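Local coordinates for protein metallo-beta-lactamase (Serratia marcescens, PDB 6K4X) that hydrolyses the beta-lactam ring of antibiotics as a subclass B3 metallo-beta-lactamase, using two zinc ions that here also hold a sulfanylbenzoic acid inhibitor, at residues 160-164 against 165-169; 229-232 against 233-236; 48-51 against 52-56. All blocks are in the same frame, centred on the assembly; numbering follows the deposited sequence.

Contact 1: residues 160-164 against 165-169; sequences QSCEQ and GKCKD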
ATOM      1  N   GLN A 160     -14.067   2.720   4.685  1.00  6.15           N
ATOM      2  CA  GLN A 160     -14.790   3.963   4.773  1.00  6.89           C
ATOM      3  C   GLN A 160     -14.394   4.682   6.046  1.00  6.91           C
ATOM      4  O   GLN A 160     -14.332   4.049   7.094  1.00  8.53           O
ATOM      5  CB  GLN A 160     -16.294   3.720   4.774  1.00  9.69           C
ATOM      6  CG  GLN A 160     -16.761   3.048   3.495  1.00 15.31           C
ATOM      7  CD  GLN A 160     -18.218   3.278   3.193  1.00 25.82           C
ATOM      8  OE1 GLN A 160     -18.940   3.948   3.937  1.00 38.29           O
ATOM      9  NE2 GLN A 160     -18.651   2.733   2.068  1.00 28.84           N
ATOM     10  N   SER A 161     -14.149   5.990   5.950  1.00  6.51           N
ATOM     11  CA  SER A 161     -13.926   6.814   7.113  1.00  6.58           C
ATOM     12  C   SER A 161     -14.948   7.942   7.117  1.00  6.92           C
ATOM     13  O   SER A 161     -15.333   8.443   6.052  1.00  7.53           O
ATOM     14  CB  SER A 161     -12.524   7.395   7.134  1.00  6.69           C
ATOM     15  OG  SER A 161     -11.548   6.401   7.456  1.00  7.19           O
ATOM     16  N   CYS A 162     -15.354   8.370   8.316  1.00  7.30           N
ATOM     17  CA  CYS A 162     -16.457   9.288   8.441  1.00  7.83           C
ATOM     18  C   CYS A 162     -16.116  10.381   9.451  1.00  7.35           C
ATOM     19  O   CYS A 162     -15.378  10.166  10.404  1.00  8.44           O
ATOM     20  CB  CYS A 162     -17.729   8.565   8.878  1.00 10.32           C
ATOM     21  SG  CYS A 162     -18.203   7.123   7.885  1.00 12.27           S
ATOM     22  N   GLU A 163     -16.734  11.544   9.241  1.00  7.36           N
ATOM     23  CA  GLU A 163     -16.666  12.687  10.162  1.00  7.54           C
ATOM     24  C   GLU A 163     -18.097  13.161  10.431  1.00  7.24           C
ATOM     25  O   GLU A 163     -18.734  13.699   9.521  1.00  7.11           O
ATOM     26  CB  GLU A 163     -15.840  13.835   9.575  1.00  9.07           C
ATOM     27  CG  GLU A 163     -14.357  13.496   9.402  1.00  8.95           C
ATOM     28  CD  GLU A 163     -13.487  14.610   8.825  1.00 10.82           C
ATOM     29  OE1 GLU A 163     -14.000  15.726   8.578  1.00 13.27           O
ATOM     30  OE2 GLU A 163     -12.273  14.374   8.614  1.00 12.18           O
ATOM     31  N   GLN A 164     -18.617  12.912  11.633  1.00  7.28           N
ATOM     32  CA  GLN A 164     -19.976  13.327  12.015  1.00  8.12           C
ATOM     33  C   GLN A 164     -20.956  12.842  10.938  1.00  7.45           C
ATOM     34  O   GLN A 164     -21.889  13.540  10.517  1.00  7.87           O
ATOM     35  CB  GLN A 164     -20.051  14.841  12.233  1.00  8.49           C
ATOM     36  CG  GLN A 164     -19.271  15.324  13.448  1.00  9.20           C
ATOM     37  CD  GLN A 164     -20.050  15.195  14.730  1.00  8.82           C
ATOM     38  OE1 GLN A 164     -21.266  15.444  14.768  1.00 10.56           O
ATOM     39  NE2 GLN A 164     -19.358  14.796  15.781  1.00  9.86           N
ATOM     40  N   GLY A 165     -20.767  11.604  10.479  1.00  8.05           N
ATOM     41  CA  GLY A 165     -21.720  10.940   9.598  1.00  7.88           C
ATOM     42  C   GLY A 165     -21.527  11.244   8.120  1.00  7.60           C
ATOM     43  O   GLY A 165     -22.283  10.720   7.316  1.00  8.37           O
ATOM     44  N   LYS A 166     -20.546  12.077   7.761  1.00  7.66           N
ATOM     45  CA  LYS A 166     -20.206  12.333   6.363  1.00  7.53           C
ATOM     46  C   LYS A 166     -19.024  11.432   5.992  1.00  7.50           C
ATOM     47  O   LYS A 166     -17.925  11.575   6.559  1.00  7.65           O
ATOM     48  CB  LYS A 166     -19.840  13.806   6.165  1.00  8.19           C
ATOM     49  CG  LYS A 166     -19.573  14.217   4.728  1.00 10.87           C
ATOM     50  CD  LYS A 166     -20.735  14.007   3.771  1.00 12.49           C
ATOM     51  CE  LYS A 166     -20.507  14.697   2.440  1.00 15.26           C
ATOM     52  NZ  LYS A 166     -20.792  16.149   2.520  1.00 17.94           N
ATOM     53  N   CYS A 167     -19.259  10.453   5.129  1.00  7.33           N
ATOM     54  CA  CYS A 167     -18.330   9.351   4.935  1.00  7.94           C
ATOM     55  C   CYS A 167     -17.686   9.416   3.553  1.00  7.56           C
ATOM     56  O   CYS A 167     -18.304   9.890   2.578  1.00  9.51           O
ATOM     57  CB  CYS A 167     -19.059   8.028   5.078  1.00  8.92           C
ATOM     58  SG  CYS A 167     -19.777   7.810   6.720  1.00 11.21           S
ATOM     59  N   LYS A 168     -16.476   8.846   3.441  1.00  7.10           N
ATOM     60  CA  LYS A 168     -15.747   8.778   2.208  1.00  7.81           C
ATOM     61  C   LYS A 168     -15.138   7.388   2.075  1.00  6.63           C
ATOM     62  O   LYS A 168     -14.689   6.788   3.047  1.00  7.42           O
ATOM     63  CB  LYS A 168     -14.601   9.790   2.184  1.00  9.09           C
ATOM     64  CG  LYS A 168     -14.998  11.243   2.307  1.00 11.42           C
ATOM     65  CD  LYS A 168     -15.679  11.773   1.100  1.00 12.26           C
ATOM     66  CE  LYS A 168     -16.033  13.238   1.276  1.00 14.97           C
ATOM     67  NZ  LYS A 168     -17.011  13.697   0.271  1.00 18.51           N
ATOM     68  N   ASP A 169     -15.073   6.925   0.832  1.00  6.96           N
ATOM     69  CA  ASP A 169     -14.409   5.692   0.503  1.00  7.40           C
ATOM     70  C   ASP A 169     -12.924   5.959   0.295  1.00  6.98           C
ATOM     71  O   ASP A 169     -12.544   6.768  -0.574  1.00  8.60           O
ATOM     72  CB  ASP A 169     -15.010   5.085  -0.761  1.00 10.40           C
ATOM     73  CG  ASP A 169     -16.442   4.665  -0.532  1.00 14.70           C
ATOM     74  OD1 ASP A 169     -16.794   4.298   0.622  1.00 20.39           O
ATOM     75  OD2 ASP A 169     -17.230   4.804  -1.478  1.00 20.77           O
TER
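S161 and K168 exchange two backbone hydrogen bonds, S161 N to K168 O at 3.1 Å and K168 N to S161 O at 2.9 Å. One step nearer the tip of this two-residue beta hairpin, E163 N donates to K166 O (2.9 Å). The return bond, from K166 N to E163 O, reaches the oxygen from above the carbonyl plane, as the type I' turn with Q164 and G165 at its corners bends the chain. K166 O also accepts from Y15 OH, and D169 N donates to D209 OD2.

Between these pairs, in a non-hydrogen-bonded position, C162 and C167 form a disulfide, SG to SG 2.1 Å; with each SG anti to its own carbonyl carbon (chi1 -52° and -62°), the sulfurs meet on one face. There too, the amide of Q160 lies beside the carboxylate of D169, their planes 53° apart; NE2 of Q160 is 2.8 Å from OD1 of D169, but the angle is too poor for a hydrogen bond. On the other face, S161 OG bonds N17 OD1 and T18 OG1, and E163 OE2 accepts from G16 N and N233 ND2. The hairpin end is therefore closed twice, by backbone hydrogen bonds and by a covalent cross-link.

Contact 2: residues 229-232 against 233-236; sequences AKEG and NSAY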
ATOM      1  N   ALA A 229      -3.853  22.871   3.407  1.00 10.22           N
ATOM      2  CA  ALA A 229      -3.564  23.889   4.415  1.00 12.01           C
ATOM      3  C   ALA A 229      -4.621  24.992   4.361  1.00 12.08           C
ATOM      4  O   ALA A 229      -4.999  25.518   5.415  1.00 15.30           O
ATOM      5  CB  ALA A 229      -2.189  24.456   4.234  1.00 13.84           C
ATOM      6  N   LYS A 230      -5.097  25.361   3.166  1.00 11.79           N
ATOM      7  CA  LYS A 230      -6.189  26.334   3.083  1.00 14.11           C
ATOM      8  C   LYS A 230      -7.515  25.656   2.754  1.00 12.95           C
ATOM      9  O   LYS A 230      -8.512  26.078   3.301  1.00 14.37           O
ATOM     10  CB  LYS A 230      -5.877  27.488   2.131  1.00 18.48           C
ATOM     11  CG  LYS A 230      -4.898  28.499   2.708  1.00 22.63           C
ATOM     12  CD  LYS A 230      -4.460  29.563   1.743  1.00 27.03           C
ATOM     13  CE  LYS A 230      -3.477  30.527   2.373  1.00 28.37           C
ATOM     14  NZ  LYS A 230      -3.459  31.826   1.665  1.00 32.76           N
ATOM     15  N   GLU A 231      -7.555  24.635   1.884  1.00 11.02           N
ATOM     16  CA  GLU A 231      -8.883  24.209   1.480  0.50 13.17           C
ATOM     17  C   GLU A 231      -9.445  23.139   2.435  1.00  9.94           C
ATOM     18  O   GLU A 231     -10.631  22.799   2.334  1.00 12.24           O
ATOM     19  CB  GLU A 231      -8.891  23.813   0.004  0.50 15.36           C
ATOM     20  CG  GLU A 231      -8.937  22.327  -0.239  0.50 15.50           C
ATOM     21  CD  GLU A 231      -9.551  21.979  -1.582  0.50 15.39           C
ATOM     22  OE1 GLU A 231     -10.700  21.480  -1.592  0.50 11.46           O
ATOM     23  OE2 GLU A 231      -8.888  22.252  -2.609  0.50 19.66           O
ATOM     24  N   GLY A 232      -8.642  22.662   3.407  1.00 10.66           N
ATOM     25  CA  GLY A 232      -9.073  21.541   4.278  1.00 11.27           C
ATOM     26  C   GLY A 232      -8.972  20.198   3.563  1.00 11.54           C
ATOM     27  O   GLY A 232      -8.403  20.095   2.467  1.00 10.66           O
ATOM     28  N   ASN A 233      -9.500  19.135   4.190  1.00 10.82           N
ATOM     29  CA  ASN A 233      -9.154  17.771   3.750  1.00 11.00           C
ATOM     30  C   ASN A 233      -9.940  17.366   2.504  1.00 11.51           C
ATOM     31  O   ASN A 233      -9.638  16.331   1.910  1.00 11.93           O
ATOM     32  CB  ASN A 233      -9.271  16.732   4.871  1.00 11.77           C
ATOM     33  CG  ASN A 233     -10.664  16.489   5.417  1.00 12.12           C
ATOM     34  OD1 ASN A 233     -11.675  16.777   4.777  1.00 13.51           O
ATOM     35  ND2 ASN A 233     -10.724  15.929   6.620  1.00 13.61           N
ATOM     36  N   SER A 234     -10.812  18.223   1.991  1.00 10.87           N
ATOM     37  CA  SER A 234     -11.317  18.030   0.663  1.00 10.84           C
ATOM     38  C   SER A 234     -10.173  17.995  -0.368  1.00  8.41           C
ATOM     39  O   SER A 234     -10.389  17.479  -1.441  1.00  9.40           O
ATOM     40  CB  SER A 234     -12.303  19.101   0.307  1.00 11.74           C
ATOM     41  OG  SER A 234     -11.756  20.394   0.486  1.00 12.40           O
ATOM     42  N   ALA A 235      -9.015  18.578  -0.050  1.00  8.25           N
ATOM     43  CA  ALA A 235      -7.892  18.535  -1.015  1.00  8.00           C
ATOM     44  C   ALA A 235      -7.468  17.093  -1.320  1.00  7.85           C
ATOM     45  O   ALA A 235      -6.844  16.874  -2.384  1.00  7.95           O
ATOM     46  CB  ALA A 235      -6.736  19.314  -0.503  1.00  8.77           C
ATOM     47  N   TYR A 236      -7.736  16.136  -0.403  1.00  7.68           N
ATOM     48  CA  TYR A 236      -7.351  14.740  -0.620  1.00  7.13           C
ATOM     49  C   TYR A 236      -8.390  13.989  -1.442  1.00  8.19           C
ATOM     50  O   TYR A 236      -8.091  12.874  -1.898  1.00  8.33           O
ATOM     51  CB  TYR A 236      -7.092  14.002   0.693  1.00  8.64           C
ATOM     52  CG  TYR A 236      -6.041  14.660   1.538  1.00  7.68           C
ATOM     53  CD1 TYR A 236      -4.713  14.651   1.149  1.00  8.32           C
ATOM     54  CD2 TYR A 236      -6.371  15.278   2.725  1.00  8.73           C
ATOM     55  CE1 TYR A 236      -3.738  15.260   1.911  1.00  9.04           C
ATOM     56  CE2 TYR A 236      -5.413  15.905   3.478  1.00  9.12           C
ATOM     57  CZ  TYR A 236      -4.098  15.890   3.086  1.00  9.64           C
ATOM     58  OH  TYR A 236      -3.150  16.496   3.849  1.00 11.97           O
TER
HETATM   59  O   HOH W   1     -12.503  20.444   3.231  1.00 17.53           O
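E231 and S234 meet through a side-chain hydrogen bond, in which S234 OG donates to E231 OE1 at 2.6 Å, using the anti lone pair of that oxygen. The serine hydroxyl sits between its own backbone N and carbonyl carbon (chi1 54°), which turns it back toward the end of helix 221-231. E231 is modelled in two conformers and its chi1 lies off a staggered position, so the bond is described for one of them and is less certain than the backbone bonds. In that conformer the other carboxylate oxygen forms a salt bridge with R227, one turn earlier in the helix, and the acid thus links a helix residue to the segment that follows.

The backbone supplies a second set of bonds. G232 leaves the helical conformation with a positive phi of 77°, and its carbonyl accepts from A235 N, 3.0 Å from G232 O and almost straight at 170°. The next bond of the same three-residue spacing runs from Y236 N to N233 O, also 3.0 Å. S234 N is not bonded to G232 O; it donates instead to a water at 3.1 Å, and the water in turn donates to E231 O, joining the last helical turn to the new one.

Apolar contacts are few. The methyl of A235 lies 3.7 Å from E231 CG, again in the modelled conformer, and it also touches R227 and A228. CB of N233 approaches the edge of the Y236 ring in its plane, while that ring packs on F12 and I14 of strand 12-15.

The arrangement is that of an alpha helix ended by a glycine of positive phi and followed directly by a 3-10 turn, here on the way to the C-terminal helix 241-260.

Contact 3: residues 48-51 against 52-56; sequences AQVV and AANIR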
ATOM      1  N   ALA A  48      10.702   1.928   9.764  1.00  7.41           N
ATOM      2  CA  ALA A  48       9.847   1.452  10.845  1.00  7.17           C
ATOM      3  C   ALA A  48       9.944   2.370  12.061  1.00  7.36           C
ATOM      4  O   ALA A  48       8.967   2.553  12.775  1.00  7.59           O
ATOM      5  CB  ALA A  48      10.175   0.031  11.229  1.00  7.69           C
ATOM      6  N   GLN A  49      11.135   2.900  12.342  1.00  7.61           N
ATOM      7  CA  GLN A  49      11.293   3.776  13.518  1.00  8.08           C
ATOM      8  C   GLN A  49      10.517   5.079  13.324  1.00  7.53           C
ATOM      9  O   GLN A  49      10.058   5.675  14.312  1.00  8.13           O
ATOM     10  CB  GLN A  49      12.776   4.063  13.787  1.00  9.93           C
ATOM     11  CG  GLN A  49      13.601   2.799  13.981  1.00 14.94           C
ATOM     12  CD  GLN A  49      12.996   1.833  14.973  1.00 19.21           C
ATOM     13  OE1 GLN A  49      12.875   0.629  14.716  1.00 22.01           O
ATOM     14  NE2 GLN A  49      12.604   2.351  16.123  1.00 17.53           N
ATOM     15  N   VAL A  50      10.417   5.544  12.073  1.00  6.86           N
ATOM     16  CA  VAL A  50       9.620   6.709  11.737  1.00  7.59           C
ATOM     17  C   VAL A  50       8.129   6.408  11.925  1.00  7.19           C
ATOM     18  O   VAL A  50       7.414   7.186  12.567  1.00  6.98           O
ATOM     19  CB  VAL A  50       9.967   7.192  10.318  1.00  7.18           C
ATOM     20  CG1 VAL A  50       9.027   8.260   9.829  1.00  7.35           C
ATOM     21  CG2 VAL A  50      11.412   7.659  10.216  1.00  8.45           C
ATOM     22  N   VAL A  51       7.661   5.292  11.357  1.00  6.75           N
ATOM     23  CA  VAL A  51       6.273   4.929  11.464  1.00  6.55           C
ATOM     24  C   VAL A  51       5.864   4.783  12.936  1.00  5.99           C
ATOM     25  O   VAL A  51       4.819   5.247  13.347  1.00  6.56           O
ATOM     26  CB  VAL A  51       5.990   3.640  10.687  1.00  6.63           C
ATOM     27  CG1 VAL A  51       4.578   3.146  10.916  1.00  7.05           C
ATOM     28  CG2 VAL A  51       6.266   3.811   9.213  1.00  6.84           C
ATOM     29  N   ALA A  52       6.704   4.116  13.741  1.00  6.52           N
ATOM     30  CA  ALA A  52       6.389   3.913  15.146  1.00  6.16           C
ATOM     31  C   ALA A  52       6.244   5.250  15.876  1.00  6.07           C
ATOM     32  O   ALA A  52       5.278   5.443  16.635  1.00  6.60           O
ATOM     33  CB  ALA A  52       7.432   3.033  15.787  1.00  6.75           C
ATOM     34  N   ALA A  53       7.213   6.146  15.675  1.00  6.51           N
ATOM     35  CA  ALA A  53       7.155   7.443  16.319  1.00  6.60           C
ATOM     36  C   ALA A  53       5.928   8.223  15.840  1.00  7.04           C
ATOM     37  O   ALA A  53       5.300   8.964  16.608  1.00  6.78           O
ATOM     38  CB  ALA A  53       8.427   8.200  16.043  1.00  7.53           C
ATOM     39  N   ASN A  54       5.588   8.080  14.555  1.00  6.18           N
ATOM     40  CA  ASN A  54       4.482   8.784  13.975  1.00  6.44           C
ATOM     41  C   ASN A  54       3.160   8.328  14.600  1.00  6.59           C
ATOM     42  O   ASN A  54       2.278   9.146  14.855  1.00  6.33           O
ATOM     43  CB  ASN A  54       4.486   8.628  12.458  1.00  6.35           C
ATOM     44  CG  ASN A  54       5.554   9.440  11.755  1.00  6.27           C
ATOM     45  OD1 ASN A  54       6.165  10.338  12.350  1.00  6.54           O
ATOM     46  ND2 ASN A  54       5.751   9.180  10.472  1.00  7.16           N
ATOM     47  N   ILE A  55       3.003   7.020  14.796  1.00  6.25           N
ATOM     48  CA  ILE A  55       1.789   6.512  15.404  1.00  6.48           C
ATOM     49  C   ILE A  55       1.655   7.105  16.808  1.00  6.39           C
ATOM     50  O   ILE A  55       0.570   7.541  17.207  1.00  6.84           O
ATOM     51  CB  ILE A  55       1.820   4.974  15.420  1.00  6.52           C
ATOM     52  CG1 ILE A  55       1.694   4.416  14.001  1.00  6.73           C
ATOM     53  CG2 ILE A  55       0.756   4.418  16.347  1.00  6.67           C
ATOM     54  CD1 ILE A  55       2.009   2.955  13.885  1.00  8.08           C
ATOM     55  N   ARG A  56       2.744   7.098  17.574  1.00  6.60           N
ATOM     56  CA  ARG A  56       2.708   7.679  18.923  0.50  6.81           C
ATOM     57  C   ARG A  56       2.393   9.181  18.850  1.00  6.90           C
ATOM     58  O   ARG A  56       1.657   9.704  19.688  1.00  7.66           O
ATOM     59  CB  ARG A  56       4.011   7.382  19.671  0.50  6.59           C
ATOM     60  CG  ARG A  56       4.236   5.900  19.948  0.50  7.30           C
ATOM     61  CD  ARG A  56       5.400   5.673  20.893  0.50  8.28           C
ATOM     62  NE  ARG A  56       6.673   6.225  20.441  0.50  7.49           N
ATOM     63  CZ  ARG A  56       7.589   5.560  19.747  0.50  8.19           C
ATOM     64  NH1 ARG A  56       7.459   4.256  19.584  0.50  8.52           N
ATOM     65  NH2 ARG A  56       8.643   6.186  19.233  0.50  7.21           N
TER
HETATM   66  O   HOH W   2      10.470   5.111  17.029  1.00 13.28           O
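A48 to A52, Q49 to A53, V50 to N54 and V51 to I55 are joined by the successive i to i+4 bonds of an alpha helix, from 2.8 Å for N54 N to V50 O up to 3.2 Å for A53 N to Q49 O. This is helix 47-57, the crossover of the beta-alpha-beta unit between strands 37-40 and 65-69 in the metallo-beta-lactamase fold.

V50 and N54 lie side by side and point the same way, with V50 CG1 3.5 Å from N54 ND2. That amide nitrogen is also near V50 O, but at a poor angle; its hydrogen bond goes to V21 O instead, tying the helix to V21, just after strand 18-20. A48 and A52 face helix 81-88, where the small methyl of A52 meets M84 and L87. On the outer side, R56, one of whose two conformers is described here, lays a guanidinium face over A52 O, and a water joins its NH2 to Q49 O. V51 and I55 cross obliquely: with V51 CG1 anti to the backbone N (chi1 173°), this methyl comes within 3.9 Å of CD1 of I55, whose CG1 in turn rests 3.3 Å from V51 O.

Contacts 1 and 2 are neighbours, their centres 15 Å apart, and they touch through a probable hydrogen bond of 3.0 Å from N233 ND2 to E163 OE2. Both also lean on Y15 of strand 12-15, so the hairpin tip and the end of helix 221-231 meet over the same edge strand. Contact 3 stands apart, its centre 25 Å from that of contact 1 and 24 Å from that of contact 2. It is also the one that comes toward the metal centre: the side chain of V51 is about 10 Å from that of the zinc ligand H77 and about 14 Å from a zinc ion. Contacts 1 and 2 lie away from the zinc and inhibitor sites.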